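Local coordinates for protein transcriptional regulator (Methanobacterium thermoautotrophicum, PDB 3BPV) that probably binds DNA as a dimeric winged-helix transcription factor of the MarR family and regulates transcription, at residues R120-F123 / R124-R128. Sequence-based numbering, arbitrary orientation.
Sequences RKLF and RKMCR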
loop_
_atom_site.group_PDB
_atom_site.type_symbol
_atom_site.label_atom_id
_atom_site.label_comp_id
_atom_site.label_asym_id
_atom_site.label_seq_id
_atom_site.Cartn_x
_atom_site.Cartn_y
_atom_site.Cartn_z
ATOM N N ARG A 120 2.007 -0.748 22.989
ATOM C CA ARG A 120 1.324 -1.411 21.883
ATOM C C ARG A 120 -0.168 -1.085 21.915
ATOM O O ARG A 120 -0.786 -0.841 20.878
ATOM C CB ARG A 120 1.527 -2.932 21.961
ATOM C CG ARG A 120 0.721 -3.720 20.926
ATOM C CD ARG A 120 0.649 -5.191 21.301
ATOM N NE ARG A 120 -0.241 -5.945 20.423
ATOM C CZ ARG A 120 -0.625 -7.196 20.653
ATOM N NH1 ARG A 120 -0.197 -7.830 21.735
ATOM N NH2 ARG A 120 -1.439 -7.812 19.807
ATOM N N LYS A 121 -0.745 -1.089 23.112
ATOM C CA LYS A 121 -2.160 -0.782 23.280
ATOM C C LYS A 121 -2.450 0.669 22.886
ATOM O O LYS A 121 -3.458 0.962 22.241
ATOM C CB LYS A 121 -2.566 -1.020 24.736
ATOM C CG LYS A 121 -4.051 -0.868 25.016
ATOM C CD LYS A 121 -4.369 -1.204 26.469
ATOM C CE LYS A 121 -5.851 -1.054 26.765
ATOM N NZ LYS A 121 -6.159 -1.421 28.172
ATOM N N LEU A 122 -1.573 1.584 23.289
ATOM C CA LEU A 122 -1.752 2.991 22.959
ATOM C C LEU A 122 -1.622 3.201 21.457
ATOM O O LEU A 122 -2.387 3.962 20.866
ATOM C CB LEU A 122 -0.714 3.846 23.687
ATOM C CG LEU A 122 -0.808 5.348 23.411
ATOM C CD1 LEU A 122 -2.170 5.876 23.832
ATOM C CD2 LEU A 122 0.294 6.070 24.171
ATOM N N PHE A 123 -0.653 2.536 20.838
ATOM C CA PHE A 123 -0.457 2.668 19.404
ATOM C C PHE A 123 -1.704 2.203 18.676
ATOM O O PHE A 123 -2.187 2.879 17.770
ATOM C CB PHE A 123 0.750 1.845 18.934
ATOM C CG PHE A 123 1.139 2.113 17.502
ATOM C CD1 PHE A 123 1.768 3.307 17.151
ATOM C CD2 PHE A 123 0.830 1.206 16.496
ATOM C CE1 PHE A 123 2.078 3.594 15.819
ATOM C CE2 PHE A 123 1.136 1.486 15.163
ATOM C CZ PHE A 123 1.762 2.690 14.825
ATOM N N ARG A 124 -2.231 1.049 19.076
ATOM C CA ARG A 124 -3.430 0.512 18.446
ATOM C C ARG A 124 -4.613 1.466 18.598
ATOM O O ARG A 124 -5.371 1.686 17.648
ATOM C CB ARG A 124 -3.784 -0.849 19.054
ATOM C CG ARG A 124 -5.025 -1.472 18.449
ATOM C CD ARG A 124 -4.754 -2.043 17.069
ATOM N NE ARG A 124 -4.695 -3.504 17.093
ATOM C CZ ARG A 124 -5.701 -4.284 17.476
ATOM N NH1 ARG A 124 -6.849 -3.747 17.866
ATOM N NH2 ARG A 124 -5.559 -5.602 17.475
ATOM N N LYS A 125 -4.771 2.035 19.791
ATOM C CA LYS A 125 -5.872 2.959 20.025
ATOM C C LYS A 125 -5.746 4.195 19.152
ATOM O O LYS A 125 -6.748 4.703 18.636
ATOM C CB LYS A 125 -5.940 3.374 21.500
ATOM C CG LYS A 125 -6.339 2.254 22.454
ATOM C CD LYS A 125 -6.544 2.771 23.870
ATOM C CE LYS A 125 -7.750 3.695 23.962
ATOM N NZ LYS A 125 -9.025 2.972 23.697
ATOM N N MET A 126 -4.520 4.685 18.988
ATOM C CA MET A 126 -4.306 5.860 18.160
ATOM C C MET A 126 -4.580 5.531 16.706
ATOM O O MET A 126 -5.160 6.335 15.986
ATOM C CB MET A 126 -2.885 6.398 18.334
ATOM C CG MET A 126 -2.671 7.051 19.685
ATOM S SD MET A 126 -1.102 7.922 19.779
ATOM C CE MET A 126 0.035 6.582 19.961
ATOM N N CYS A 127 -4.186 4.342 16.266
ATOM C CA CYS A 127 -4.424 3.953 14.879
ATOM C C CYS A 127 -5.910 3.854 14.601
ATOM O O CYS A 127 -6.369 4.216 13.520
ATOM C CB CYS A 127 -3.771 2.608 14.549
ATOM S SG CYS A 127 -3.290 2.485 12.820
ATOM N N ARG A 128 -6.662 3.335 15.568
ATOM C CA ARG A 128 -8.102 3.222 15.397
ATOM C C ARG A 128 -8.688 4.620 15.239
ATOM O O ARG A 128 -9.524 4.844 14.370
ATOM C CB ARG A 128 -8.746 2.522 16.596
ATOM C CG ARG A 128 -10.246 2.331 16.435
ATOM C CD ARG A 128 -10.887 1.736 17.676
ATOM N NE ARG A 128 -10.454 0.369 17.941
ATOM C CZ ARG A 128 -10.980 -0.405 18.887
ATOM N NH1 ARG A 128 -11.957 0.059 19.658
ATOM N NH2 ARG A 128 -10.534 -1.642 19.063
#
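Leu122 and Met126, one turn apart on helix 117-136, make the apolar side-chain contact between 120-123 and 124-128. The thioether of Met126 runs back toward the preceding turn: CG lies beside the backbone N (chi1 -71°), and a bend about the CG-SD bond (chi3 -76°) brings the terminal methyl CE to 3.8 Å from Leu122 CG, the two side chains crossing at a slant. The same methyl lies 3.7 Å from Leu122 O.

Four successive i to i+4 backbone bonds hold the turn, from Arg124 N to Arg120 O (3.0 Å) through to Cys127 N to Phe123 O (2.9 Å), a regular alpha-helix. In the MarR fold the C-terminal helix belongs to the dimer interface, and here Leu122, Phe123 and Met126 each meet their own counterpart in the second subunit. The two Phe123 rings lie almost parallel, and Cys127 packs on Ile10 of that subunit.

Basic side chains occupy the more exposed flank. The first methylenes of Lys125 lie against the preceding turn, CG 3.2 Å from Lys121 O, before bends at chi3 and chi4 lead the ammonium away, its NZ 6.9 Å from Lys121 NZ. Arg120 NH2 and Arg124 NH2 are 5.2 Å apart, a like-charge proximity probably eased by the salt bridge from Arg120 NH1 to Glu117.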